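Local atomic coordinates of ethylbenzene dehydrogenase alpha-subunit (Aromatoleum aromaticum, PDB entry 2IVF), a protein that belongs to the molybdopterin oxidoreductase family and, as the alpha-subunit, holds a molybdenum atom, an iron/sulfur cluster and the ligands MGD and MD1. Residues Pro113-Asp118 against Thr789-Pro794; Asn243-Glu248 against Ser269-Lys274; Leu559-Ala564 against Lys572-Tyr577. All blocks are in the same frame, centred on the assembly; numbering follows the deposited sequence.

How the contacts relate
From the N terminus, residues 113-118 come first and pair with 789-794 much later in the chain, so contact 1 closes a loop of 670 residues that encloses both other contacts. Contact 2 then joins 243-248 to 269-274, a short return between a 3-10 turn and a helix beside the parallel sheet. Contact 3, a loop-linked contact between the end of helix 557-560 and the start of helix 574-583, follows in series; no contact crosses another. Contacts 1 and 2 touch, P791 CB lying 3.6 Å from N243 CA, so the surface loop of contact 1 packs on the buried turn 243-248, which leads into strand 249-253. Contact 3 lies on the other side of the chain's centre, its centre about 48 Å from that of contact 1.

Contact 1: residues Pro113-Asp118 against Thr789-Pro794; sequences PACNVD and TKPIYP
The peptide plane joining T789 to K790 presents one face to C115: the CB atom of C115 stands over the carbonyl carbon, 3.7 Å from T789 C, and its SG lies over the same face, 3.8 Å from T789 O. The ring of P791 is met at its CD corner. There C115 SG stands off the ring plane and beyond the rim, 3.7 Å from P791 CD. The first torsion of C115 (chi1 63°) sets SG between the backbone N and the carbonyl carbon, and from there the sulfur bridges the peptide face and the proline ring. The backbones are closest at this point, with 4.6 Å between C115 CA and T789 CA. C115 O also faces T789, whose CA lies 3.5 Å away in a CA-H...O contact with an angle of 148° at the hydrogen. N116 lies beside T789 as well. This is a loop-to-loop contact at the surface, without a regular strand or helix on either side. The 113-118 loop leaves strand 102-108 and runs on toward G126 and C127 of the iron/sulfur cluster pocket; the 789-794 loop connects helices 777-781 and 796-800. Only 165 Å² is buried, mostly by C115 and T789. The hydroxyl of T789 turns to D787 through a hydrogen bond, while the buried P791 packs also on Y119 and D242. V117 O accepts a hydrogen bond from K335 of the beta-subunit, so the 113-118 loop reaches the subunit interface as well. C115 lies beside a bound glycerol, probably from the crystallisation liquor, with about 3 Å between its side chain and that molecule.

Contact 2: residues Asn243-Glu248 against Ser269-Lys274; sequences NLLDAE and SEARYK
L245, K274 and A271 carry the contact: L245 lays its side chain on the helix at A271, and K274 reaches back to the carbonyl oxygen of L245. The CD2 branch of L245 lies against the helix backbone, 3.8 Å from A271 N, and 4.2 Å from A271 CB. The methyl group of A271 points at the 3-10 turn and rests 3.6 Å from L244 O and 4.2 Å from L244 CB. K274 leaves the helix with CG anti to its backbone N (chi1 -165°) and an extended chain, which carries the ammonium group across to the turn. K274 NZ donates to L245 O at a modelled 2.5 Å, so short that its exact placement is doubtful. The turn and the helix flank a parallel sheet: strand 249-253, helix 265-274 and strand 277-281 form a beta-alpha-beta crossover, and 243-248 leads into its first strand. L244 and A271 both pack on I250 of that strand. D246 is near K274 but its carboxylate bonds to Y119. From the flank of the helix, E270 bonds to H266 and forms salt bridges with K27 and R233 of the beta-subunit. The turn itself is held by D246 N bonding to N243 O at 2.9 Å.

Contact 3: residues Leu559-Ala564 against Lys572-Tyr577; sequences LWNNKA and KSFGAY
A capped helix start forms one wall of this contact: S573 sits at the N-cap of helix 574-583, and W560 and N561, at the end of helix 557-560, press against its first turn. N561 takes hold of that turn. Its OD1 accepts from G575 N at 2.8 Å, with an N-H...O angle of 136°, the donor standing somewhat tilted from the carbonyl plane. OD1 also lies at the edge of the F574 ring, near its plane, while the ND2 of N561 binds Y551 OH. The cap proper is weak: S573 OG accepts from A576 N at 3.3 Å. F574 N is reached through a water that accepts from it at 3.2 Å and donates to W560 O at 2.6 Å, so the backbone of the first helix is tied to the second. A further water accepts from K563 NZ at 3.0 Å and from S573 N at 3.2 Å, a second link between the segments. Beside these polar links, F574 has CG opposite its amide nitrogen (chi1 177°), which brings the ring alongside the indole of W560, pointing the same way. The pair is T-shaped: the edge of W560 turns toward the face of F574, with the centroids of the W560 six-membered ring and the F574 ring 5.7 Å apart and their planes at 70°. F574 CB also rests against W560 O, 3.3 Å away. W560 NE1 hydrogen-bonds to I937 O, and its ring packs against helix 546-553. Between the helices, N562 OD1 accepts from A564 N in an Asx turn. The whole is an N-capped helix start packed on the end of the preceding helix, in which asparagine, serine and water together satisfy the N-H groups of the opening turn.

Contact 1: residues Pro113-Asp118 against Thr789-Pro794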
ATOM      1  N   PRO A 113       7.300   1.175  22.034  1.00 24.28           N
ATOM      2  CA  PRO A 113       7.390   2.462  22.730  1.00 24.10           C
ATOM      3  C   PRO A 113       8.283   3.514  22.064  1.00 23.29           C
ATOM      4  O   PRO A 113       9.049   3.184  21.189  1.00 23.05           O
ATOM      5  CB  PRO A 113       7.957   2.077  24.099  1.00 24.14           C
ATOM      6  CG  PRO A 113       7.582   0.644  24.269  1.00 26.29           C
ATOM      7  CD  PRO A 113       7.836   0.091  22.872  1.00 25.16           C
ATOM      8  N   ALA A 114       8.147   4.764  22.496  1.00 22.92           N
ATOM      9  CA  ALA A 114       9.065   5.818  22.078  1.00 23.29           C
ATOM     10  C   ALA A 114      10.488   5.558  22.635  1.00 23.45           C
ATOM     11  O   ALA A 114      10.668   4.862  23.650  1.00 22.69           O
ATOM     12  CB  ALA A 114       8.516   7.183  22.596  1.00 24.79           C
ATOM     13  N   CYS A 115      11.473   6.206  22.012  1.00 23.28           N
ATOM     14  CA  CYS A 115      12.851   6.174  22.474  1.00 23.55           C
ATOM     15  C   CYS A 115      13.005   6.753  23.858  1.00 23.90           C
ATOM     16  O   CYS A 115      13.813   6.235  24.642  1.00 25.13           O
ATOM     17  CB  CYS A 115      13.760   6.886  21.461  1.00 22.13           C
ATOM     18  SG  CYS A 115      13.443   8.606  21.217  1.00 22.96           S
ATOM     19  N   ASN A 116      12.235   7.801  24.151  1.00 25.50           N
ATOM     20  CA  ASN A 116      12.097   8.352  25.479  1.00 26.81           C
ATOM     21  C   ASN A 116      10.813   9.197  25.625  1.00 27.14           C
ATOM     22  O   ASN A 116      10.100   9.397  24.658  1.00 26.58           O
ATOM     23  CB  ASN A 116      13.340   9.129  25.892  1.00 27.68           C
ATOM     24  CG  ASN A 116      13.568  10.313  25.086  1.00 29.48           C
ATOM     25  OD1 ASN A 116      14.494  10.320  24.238  1.00 35.75           O
ATOM     26  ND2 ASN A 116      12.804  11.386  25.346  1.00 28.34           N
ATOM     27  N   VAL A 117      10.584   9.733  26.820  1.00 29.04           N
ATOM     28  CA  VAL A 117       9.306  10.399  27.189  1.00 29.44           C
ATOM     29  C   VAL A 117       8.924  11.573  26.318  1.00 29.75           C
ATOM     30  O   VAL A 117       7.743  11.908  26.169  1.00 30.15           O
ATOM     31  CB  VAL A 117       9.353  10.901  28.662  1.00 30.70           C
ATOM     32  CG1 VAL A 117      10.173  12.184  28.730  1.00 30.15           C
ATOM     33  CG2 VAL A 117       7.916  11.118  29.203  1.00 30.82           C
ATOM     34  N   ASP A 118       9.928  12.231  25.750  1.00 29.62           N
ATOM     35  CA  ASP A 118       9.700  13.392  24.937  1.00 30.09           C
ATOM     36  C   ASP A 118       9.263  13.092  23.507  1.00 28.43           C
ATOM     37  O   ASP A 118       8.929  14.004  22.770  1.00 30.10           O
ATOM     38  CB  ASP A 118      10.984  14.244  24.883  1.00 30.99           C
ATOM     39  CG  ASP A 118      11.416  14.748  26.234  1.00 36.46           C
ATOM     40  OD1 ASP A 118      10.551  15.207  27.020  1.00 42.58           O
ATOM     41  OD2 ASP A 118      12.634  14.669  26.506  1.00 42.16           O
ATOM     42  N   THR A 789      17.932   5.176  23.215  1.00 19.99           N
ATOM     43  CA  THR A 789      17.212   6.222  23.947  1.00 20.75           C
ATOM     44  C   THR A 789      16.999   7.481  23.137  1.00 22.16           C
ATOM     45  O   THR A 789      16.428   8.413  23.627  1.00 21.94           O
ATOM     46  CB  THR A 789      17.941   6.638  25.229  1.00 21.59           C
ATOM     47  OG1 THR A 789      19.169   7.308  24.895  1.00 18.79           O
ATOM     48  CG2 THR A 789      18.203   5.460  26.157  1.00 21.04           C
ATOM     49  N   LYS A 790      17.514   7.547  21.904  1.00 22.06           N
ATOM     50  CA  LYS A 790      17.296   8.717  21.046  1.00 22.67           C
ATOM     51  C   LYS A 790      17.172   8.339  19.600  1.00 22.03           C
ATOM     52  O   LYS A 790      17.647   7.252  19.206  1.00 21.35           O
ATOM     53  CB  LYS A 790      18.483   9.664  21.165  1.00 23.47           C
ATOM     54  CG  LYS A 790      19.787   9.041  20.775  1.00 26.28           C
ATOM     55  CD  LYS A 790      21.027   9.954  21.040  1.00 28.85           C
ATOM     56  CE  LYS A 790      21.010  10.488  22.411  1.00 30.04           C
ATOM     57  NZ  LYS A 790      22.384  10.773  22.912  1.00 31.64           N
ATOM     58  N   PRO A 791      16.558   9.219  18.779  1.00 21.87           N
ATOM     59  CA  PRO A 791      16.460   8.935  17.378  1.00 22.03           C
ATOM     60  C   PRO A 791      17.822   8.707  16.700  1.00 21.65           C
ATOM     61  O   PRO A 791      18.851   9.290  17.079  1.00 23.14           O
ATOM     62  CB  PRO A 791      15.735  10.157  16.803  1.00 22.46           C
ATOM     63  CG  PRO A 791      14.970  10.721  17.923  1.00 21.30           C
ATOM     64  CD  PRO A 791      15.852  10.475  19.124  1.00 21.09           C
ATOM     65  N   ILE A 792      17.805   7.727  15.818  1.00 21.82           N
ATOM     66  CA  ILE A 792      18.948   7.369  15.008  1.00 21.35           C
ATOM     67  C   ILE A 792      19.110   8.480  14.007  1.00 21.83           C
ATOM     68  O   ILE A 792      18.153   8.846  13.418  1.00 21.25           O
ATOM     69  CB  ILE A 792      18.719   6.033  14.299  1.00 21.99           C
ATOM     70  CG1 ILE A 792      18.744   4.885  15.324  1.00 21.96           C
ATOM     71  CG2 ILE A 792      19.817   5.787  13.196  1.00 21.21           C
ATOM     72  CD1 ILE A 792      18.317   3.538  14.790  1.00 20.75           C
ATOM     73  N   TYR A 793      20.321   9.011  13.849  1.00 21.86           N
ATOM     74  CA  TYR A 793      20.624   9.941  12.745  1.00 21.99           C
ATOM     75  C   TYR A 793      22.087   9.702  12.373  1.00 21.51           C
ATOM     76  O   TYR A 793      22.882   9.252  13.202  1.00 20.90           O
ATOM     77  CB  TYR A 793      20.399  11.426  13.129  1.00 22.32           C
ATOM     78  CG  TYR A 793      21.334  11.938  14.180  1.00 23.48           C
ATOM     79  CD1 TYR A 793      21.011  11.828  15.528  1.00 23.07           C
ATOM     80  CD2 TYR A 793      22.531  12.559  13.856  1.00 22.56           C
ATOM     81  CE1 TYR A 793      21.848  12.319  16.499  1.00 20.66           C
ATOM     82  CE2 TYR A 793      23.394  12.998  14.817  1.00 20.13           C
ATOM     83  CZ  TYR A 793      23.042  12.901  16.131  1.00 23.02           C
ATOM     84  OH  TYR A 793      23.876  13.351  17.082  1.00 23.45           O
ATOM     85  N   PRO A 794      22.432   9.965  11.117  1.00 22.11           N
ATOM     86  CA  PRO A 794      23.796   9.649  10.665  1.00 22.12           C
ATOM     87  C   PRO A 794      24.772  10.791  10.698  1.00 23.34           C
ATOM     88  O   PRO A 794      24.395  11.942  10.892  1.00 22.45           O
ATOM     89  CB  PRO A 794      23.561   9.248   9.204  1.00 22.76           C
ATOM     90  CG  PRO A 794      22.558  10.257   8.760  1.00 22.45           C
ATOM     91  CD  PRO A 794      21.622  10.490  10.004  1.00 21.97           C
TER

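Contact 2: residues Asn243-Glu248 against Ser269-Lys274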
ATOM      1  N   ASN A 243      13.261  10.764  14.202  1.00 21.17           N
ATOM      2  CA  ASN A 243      14.243  11.839  13.944  1.00 21.35           C
ATOM      3  C   ASN A 243      13.556  13.074  13.343  1.00 21.72           C
ATOM      4  O   ASN A 243      13.967  14.215  13.612  1.00 22.34           O
ATOM      5  CB  ASN A 243      15.323  11.372  12.987  1.00 21.17           C
ATOM      6  CG  ASN A 243      16.469  12.375  12.824  1.00 20.76           C
ATOM      7  OD1 ASN A 243      17.036  12.844  13.806  1.00 21.65           O
ATOM      8  ND2 ASN A 243      16.823  12.681  11.580  1.00 22.92           N
ATOM      9  N   LEU A 244      12.461  12.870  12.622  1.00 22.10           N
ATOM     10  CA  LEU A 244      11.691  14.006  12.078  1.00 22.30           C
ATOM     11  C   LEU A 244      11.156  14.912  13.165  1.00 23.15           C
ATOM     12  O   LEU A 244      10.948  16.098  12.944  1.00 22.86           O
ATOM     13  CB  LEU A 244      10.500  13.525  11.240  1.00 22.14           C
ATOM     14  CG  LEU A 244      10.697  12.772   9.931  1.00 24.05           C
ATOM     15  CD1 LEU A 244       9.329  12.648   9.222  1.00 22.39           C
ATOM     16  CD2 LEU A 244      11.771  13.435   9.057  1.00 22.74           C
ATOM     17  N   LEU A 245      10.961  14.378  14.364  1.00 23.20           N
ATOM     18  CA  LEU A 245      10.477  15.195  15.448  1.00 22.98           C
ATOM     19  C   LEU A 245      11.508  16.210  15.964  1.00 24.09           C
ATOM     20  O   LEU A 245      11.161  17.105  16.729  1.00 24.23           O
ATOM     21  CB  LEU A 245      10.034  14.319  16.564  1.00 22.57           C
ATOM     22  CG  LEU A 245       8.825  13.432  16.244  1.00 21.60           C
ATOM     23  CD1 LEU A 245       8.591  12.454  17.401  1.00 19.14           C
ATOM     24  CD2 LEU A 245       7.603  14.330  15.983  1.00 19.73           C
ATOM     25  N   ASP A 246      12.768  16.039  15.549  1.00 23.29           N
ATOM     26  CA  ASP A 246      13.824  16.982  15.821  1.00 23.43           C
ATOM     27  C   ASP A 246      14.178  17.944  14.668  1.00 23.12           C
ATOM     28  O   ASP A 246      15.070  18.756  14.815  1.00 21.96           O
ATOM     29  CB  ASP A 246      15.074  16.202  16.224  1.00 23.80           C
ATOM     30  CG  ASP A 246      14.956  15.592  17.616  1.00 25.33           C
ATOM     31  OD1 ASP A 246      14.369  16.260  18.477  1.00 28.64           O
ATOM     32  OD2 ASP A 246      15.492  14.496  17.844  1.00 24.65           O
ATOM     33  N   ALA A 247      13.481  17.829  13.535  1.00 23.05           N
ATOM     34  CA  ALA A 247      13.705  18.651  12.395  1.00 22.46           C
ATOM     35  C   ALA A 247      12.758  19.839  12.471  1.00 23.25           C
ATOM     36  O   ALA A 247      11.692  19.758  13.098  1.00 22.81           O
ATOM     37  CB  ALA A 247      13.464  17.835  11.125  1.00 20.65           C
ATOM     38  N   GLU A 248      13.191  20.975  11.951  1.00 23.40           N
ATOM     39  CA  GLU A 248      12.339  22.182  11.855  1.00 23.41           C
ATOM     40  C   GLU A 248      11.828  22.327  10.437  1.00 23.27           C
ATOM     41  O   GLU A 248      10.850  23.000  10.169  1.00 21.39           O
ATOM     42  CB  GLU A 248      13.153  23.418  12.254  1.00 23.40           C
ATOM     43  CG  GLU A 248      13.634  23.368  13.649  1.00 24.51           C
ATOM     44  CD  GLU A 248      14.588  24.483  13.981  1.00 26.98           C
ATOM     45  OE1 GLU A 248      15.495  24.773  13.185  1.00 24.05           O
ATOM     46  OE2 GLU A 248      14.436  25.048  15.082  1.00 32.33           O
ATOM     47  N   SER A 269       3.287  13.808   9.925  1.00 23.29           N
ATOM     48  CA  SER A 269       2.191  14.674  10.352  1.00 22.54           C
ATOM     49  C   SER A 269       2.304  15.224  11.761  1.00 23.69           C
ATOM     50  O   SER A 269       1.822  16.309  12.067  1.00 22.35           O
ATOM     51  CB  SER A 269       0.813  14.020  10.188  1.00 23.27           C
ATOM     52  OG  SER A 269       0.726  12.906  11.039  1.00 23.77           O
ATOM     53  N   GLU A 270       2.887  14.441  12.661  1.00 22.92           N
ATOM     54  CA  GLU A 270       3.088  14.872  14.018  1.00 22.11           C
ATOM     55  C   GLU A 270       4.225  15.896  14.128  1.00 21.50           C
ATOM     56  O   GLU A 270       4.111  16.863  14.854  1.00 21.02           O
ATOM     57  CB  GLU A 270       3.306  13.637  14.890  1.00 21.03           C
ATOM     58  CG  GLU A 270       2.001  12.811  14.901  1.00 23.20           C
ATOM     59  CD  GLU A 270       2.143  11.356  15.237  1.00 23.84           C
ATOM     60  OE1 GLU A 270       3.291  10.898  15.434  1.00 22.83           O
ATOM     61  OE2 GLU A 270       1.062  10.689  15.345  1.00 22.47           O
ATOM     62  N   ALA A 271       5.288  15.740  13.334  1.00 20.36           N
ATOM     63  CA  ALA A 271       6.335  16.755  13.266  1.00 20.35           C
ATOM     64  C   ALA A 271       5.742  18.066  12.798  1.00 20.72           C
ATOM     65  O   ALA A 271       6.140  19.150  13.229  1.00 21.07           O
ATOM     66  CB  ALA A 271       7.472  16.326  12.257  1.00 18.99           C
ATOM     67  N   ARG A 272       4.824  17.964  11.842  1.00 21.77           N
ATOM     68  CA  ARG A 272       4.149  19.113  11.361  1.00 21.66           C
ATOM     69  C   ARG A 272       3.428  19.885  12.502  1.00 22.21           C
ATOM     70  O   ARG A 272       3.563  21.083  12.638  1.00 21.24           O
ATOM     71  CB  ARG A 272       3.200  18.748  10.252  1.00 21.51           C
ATOM     72  CG  ARG A 272       2.544  19.954   9.590  1.00 21.85           C
ATOM     73  CD  ARG A 272       1.536  19.575   8.568  1.00 22.87           C
ATOM     74  NE  ARG A 272       1.123  20.709   7.724  1.00 22.72           N
ATOM     75  CZ  ARG A 272       0.056  20.705   6.920  1.00 22.12           C
ATOM     76  NH1 ARG A 272      -0.716  19.636   6.797  1.00 20.97           N
ATOM     77  NH2 ARG A 272      -0.233  21.784   6.217  1.00 20.42           N
ATOM     78  N   TYR A 273       2.600  19.187  13.252  1.00 22.20           N
ATOM     79  CA  TYR A 273       1.927  19.790  14.385  1.00 22.69           C
ATOM     80  C   TYR A 273       2.868  20.354  15.500  1.00 23.70           C
ATOM     81  O   TYR A 273       2.500  21.268  16.242  1.00 24.64           O
ATOM     82  CB  TYR A 273       1.054  18.719  14.995  1.00 22.35           C
ATOM     83  CG  TYR A 273      -0.302  18.502  14.353  1.00 20.74           C
ATOM     84  CD1 TYR A 273      -1.064  19.573  13.857  1.00 23.34           C
ATOM     85  CD2 TYR A 273      -0.886  17.266  14.394  1.00 20.16           C
ATOM     86  CE1 TYR A 273      -2.317  19.389  13.356  1.00 23.34           C
ATOM     87  CE2 TYR A 273      -2.137  17.038  13.860  1.00 22.75           C
ATOM     88  CZ  TYR A 273      -2.857  18.109  13.341  1.00 20.91           C
ATOM     89  OH  TYR A 273      -4.142  17.920  12.927  1.00 20.76           O
ATOM     90  N   LYS A 274       4.045  19.760  15.655  1.00 24.62           N
ATOM     91  CA  LYS A 274       5.072  20.216  16.615  1.00 25.29           C
ATOM     92  C   LYS A 274       5.712  21.492  16.079  1.00 24.93           C
ATOM     93  O   LYS A 274       6.364  22.228  16.814  1.00 24.69           O
ATOM     94  CB  LYS A 274       6.126  19.105  16.741  1.00 25.10           C
ATOM     95  CG  LYS A 274       7.047  19.204  17.899  1.00 28.65           C
ATOM     96  CD  LYS A 274       8.118  18.133  17.822  1.00 30.00           C
ATOM     97  CE  LYS A 274       9.062  18.339  18.971  1.00 32.39           C
ATOM     98  NZ  LYS A 274      10.010  17.239  18.917  1.00 39.22           N
TER

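Contact 3: residues Leu559-Ala564 against Lys572-Tyr577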
ATOM      1  N   LEU A 559      19.625  -1.384 -26.872  1.00 24.82           N
ATOM      2  CA  LEU A 559      18.902  -0.256 -26.314  1.00 25.37           C
ATOM      3  C   LEU A 559      19.866   0.783 -25.728  1.00 25.37           C
ATOM      4  O   LEU A 559      19.793   1.969 -26.039  1.00 25.64           O
ATOM      5  CB  LEU A 559      17.979  -0.712 -25.196  1.00 24.33           C
ATOM      6  CG  LEU A 559      16.741  -1.555 -25.544  1.00 25.89           C
ATOM      7  CD1 LEU A 559      17.032  -2.642 -26.551  1.00 28.08           C
ATOM      8  CD2 LEU A 559      16.111  -2.124 -24.326  1.00 23.84           C
ATOM      9  N   TRP A 560      20.773   0.299 -24.885  1.00 24.67           N
ATOM     10  CA  TRP A 560      21.656   1.159 -24.119  1.00 24.20           C
ATOM     11  C   TRP A 560      22.758   1.866 -24.907  1.00 24.17           C
ATOM     12  O   TRP A 560      23.362   2.807 -24.400  1.00 23.85           O
ATOM     13  CB  TRP A 560      22.246   0.361 -22.964  1.00 23.37           C
ATOM     14  CG  TRP A 560      21.257  -0.196 -22.086  1.00 21.11           C
ATOM     15  CD1 TRP A 560      19.927   0.162 -21.992  1.00 21.02           C
ATOM     16  CD2 TRP A 560      21.476  -1.170 -21.061  1.00 21.31           C
ATOM     17  NE1 TRP A 560      19.330  -0.536 -20.999  1.00 22.43           N
ATOM     18  CE2 TRP A 560      20.253  -1.351 -20.395  1.00 19.89           C
ATOM     19  CE3 TRP A 560      22.585  -1.895 -20.636  1.00 21.54           C
ATOM     20  CZ2 TRP A 560      20.097  -2.276 -19.387  1.00 21.51           C
ATOM     21  CZ3 TRP A 560      22.442  -2.804 -19.630  1.00 20.44           C
ATOM     22  CH2 TRP A 560      21.199  -2.985 -18.997  1.00 21.92           C
ATOM     23  N   ASN A 561      23.026   1.423 -26.138  1.00 23.87           N
ATOM     24  CA  ASN A 561      23.963   2.104 -27.022  1.00 24.59           C
ATOM     25  C   ASN A 561      23.248   3.029 -27.999  1.00 24.47           C
ATOM     26  O   ASN A 561      23.843   3.477 -28.965  1.00 24.88           O
ATOM     27  CB  ASN A 561      24.816   1.080 -27.798  1.00 24.46           C
ATOM     28  CG  ASN A 561      25.749   0.302 -26.894  1.00 25.63           C
ATOM     29  OD1 ASN A 561      26.113   0.772 -25.812  1.00 26.18           O
ATOM     30  ND2 ASN A 561      26.144  -0.885 -27.328  1.00 25.91           N
ATOM     31  N   ASN A 562      21.949   3.256 -27.786  1.00 24.80           N
ATOM     32  CA  ASN A 562      21.196   4.179 -28.618  1.00 25.22           C
ATOM     33  C   ASN A 562      21.508   5.598 -28.178  1.00 24.96           C
ATOM     34  O   ASN A 562      21.059   6.034 -27.125  1.00 22.95           O
ATOM     35  CB  ASN A 562      19.689   3.915 -28.506  1.00 25.45           C
ATOM     36  CG  ASN A 562      18.873   4.709 -29.535  1.00 26.80           C
ATOM     37  OD1 ASN A 562      19.363   5.659 -30.146  1.00 29.69           O
ATOM     38  ND2 ASN A 562      17.644   4.274 -29.773  1.00 27.02           N
ATOM     39  N   LYS A 563      22.277   6.321 -28.984  1.00 25.56           N
ATOM     40  CA  LYS A 563      22.696   7.676 -28.625  1.00 26.45           C
ATOM     41  C   LYS A 563      21.520   8.643 -28.532  1.00 25.79           C
ATOM     42  O   LYS A 563      21.596   9.635 -27.825  1.00 26.17           O
ATOM     43  CB  LYS A 563      23.721   8.194 -29.631  1.00 27.28           C
ATOM     44  CG  LYS A 563      25.041   7.467 -29.515  1.00 29.53           C
ATOM     45  CD  LYS A 563      26.045   7.883 -30.574  1.00 29.73           C
ATOM     46  CE  LYS A 563      27.099   6.786 -30.699  1.00 33.25           C
ATOM     47  NZ  LYS A 563      28.362   7.238 -31.340  1.00 34.88           N
ATOM     48  N   ALA A 564      20.421   8.340 -29.220  1.00 25.71           N
ATOM     49  CA  ALA A 564      19.214   9.175 -29.151  1.00 25.22           C
ATOM     50  C   ALA A 564      18.638   9.195 -27.746  1.00 24.10           C
ATOM     51  O   ALA A 564      17.994  10.190 -27.345  1.00 24.90           O
ATOM     52  CB  ALA A 564      18.145   8.681 -30.176  1.00 25.25           C
ATOM     53  N   LYS A 572      30.018   9.756 -26.048  1.00 30.09           N
ATOM     54  CA  LYS A 572      29.851   8.416 -26.572  1.00 29.33           C
ATOM     55  C   LYS A 572      28.844   7.587 -25.800  1.00 28.77           C
ATOM     56  O   LYS A 572      28.312   8.005 -24.762  1.00 29.20           O
ATOM     57  CB  LYS A 572      31.201   7.700 -26.628  1.00 29.10           C
ATOM     58  CG  LYS A 572      31.885   7.567 -25.290  1.00 29.32           C
ATOM     59  CD  LYS A 572      33.340   7.308 -25.499  1.00 29.74           C
ATOM     60  CE  LYS A 572      34.131   7.118 -24.225  1.00 29.20           C
ATOM     61  NZ  LYS A 572      35.533   6.678 -24.583  1.00 28.19           N
ATOM     62  N   SER A 573      28.538   6.422 -26.360  1.00 27.95           N
ATOM     63  CA  SER A 573      27.528   5.524 -25.819  1.00 27.12           C
ATOM     64  C   SER A 573      28.029   4.810 -24.589  1.00 26.18           C
ATOM     65  O   SER A 573      29.234   4.688 -24.370  1.00 26.51           O
ATOM     66  CB  SER A 573      27.154   4.430 -26.823  1.00 26.31           C
ATOM     67  OG  SER A 573      28.327   3.690 -27.233  1.00 28.45           O
ATOM     68  N   PHE A 574      27.063   4.306 -23.840  1.00 24.81           N
ATOM     69  CA  PHE A 574      27.265   3.412 -22.722  1.00 24.28           C
ATOM     70  C   PHE A 574      28.318   2.359 -23.028  1.00 23.65           C
ATOM     71  O   PHE A 574      29.250   2.202 -22.270  1.00 22.27           O
ATOM     72  CB  PHE A 574      25.972   2.694 -22.372  1.00 24.42           C
ATOM     73  CG  PHE A 574      26.135   1.692 -21.274  1.00 24.64           C
ATOM     74  CD1 PHE A 574      26.092   2.089 -19.945  1.00 24.33           C
ATOM     75  CD2 PHE A 574      26.367   0.353 -21.567  1.00 25.09           C
ATOM     76  CE1 PHE A 574      26.284   1.181 -18.944  1.00 24.30           C
ATOM     77  CE2 PHE A 574      26.539  -0.587 -20.544  1.00 23.49           C
ATOM     78  CZ  PHE A 574      26.509  -0.158 -19.235  1.00 23.99           C
ATOM     79  N   GLY A 575      28.170   1.643 -24.134  1.00 23.99           N
ATOM     80  CA  GLY A 575      29.106   0.559 -24.460  1.00 23.91           C
ATOM     81  C   GLY A 575      30.515   0.989 -24.799  1.00 23.93           C
ATOM     82  O   GLY A 575      31.492   0.251 -24.563  1.00 22.74           O
ATOM     83  N   ALA A 576      30.616   2.176 -25.385  1.00 24.69           N
ATOM     84  CA  ALA A 576      31.890   2.825 -25.642  1.00 24.37           C
ATOM     85  C   ALA A 576      32.593   3.208 -24.339  1.00 24.65           C
ATOM     86  O   ALA A 576      33.794   2.987 -24.185  1.00 24.72           O
ATOM     87  CB  ALA A 576      31.687   4.038 -26.522  1.00 25.02           C
ATOM     88  N   TYR A 577      31.850   3.787 -23.405  1.00 25.20           N
ATOM     89  CA  TYR A 577      32.358   4.008 -22.065  1.00 25.26           C
ATOM     90  C   TYR A 577      32.743   2.687 -21.378  1.00 25.82           C
ATOM     91  O   TYR A 577      33.790   2.604 -20.744  1.00 25.15           O
ATOM     92  CB  TYR A 577      31.326   4.749 -21.221  1.00 25.76           C
ATOM     93  CG  TYR A 577      31.305   6.261 -21.412  1.00 25.38           C
ATOM     94  CD1 TYR A 577      32.273   7.071 -20.819  1.00 27.09           C
ATOM     95  CD2 TYR A 577      30.295   6.878 -22.138  1.00 24.89           C
ATOM     96  CE1 TYR A 577      32.231   8.481 -20.951  1.00 28.00           C
ATOM     97  CE2 TYR A 577      30.245   8.277 -22.291  1.00 26.46           C
ATOM     98  CZ  TYR A 577      31.213   9.085 -21.701  1.00 27.81           C
ATOM     99  OH  TYR A 577      31.167  10.477 -21.875  1.00 27.65           O
TER
HETATM  100  O   HOH W   1      24.016   5.221 -23.602  1.00 26.95           O
HETATM  101  O   HOH W   2      29.724   5.546 -29.199  1.00 46.30           O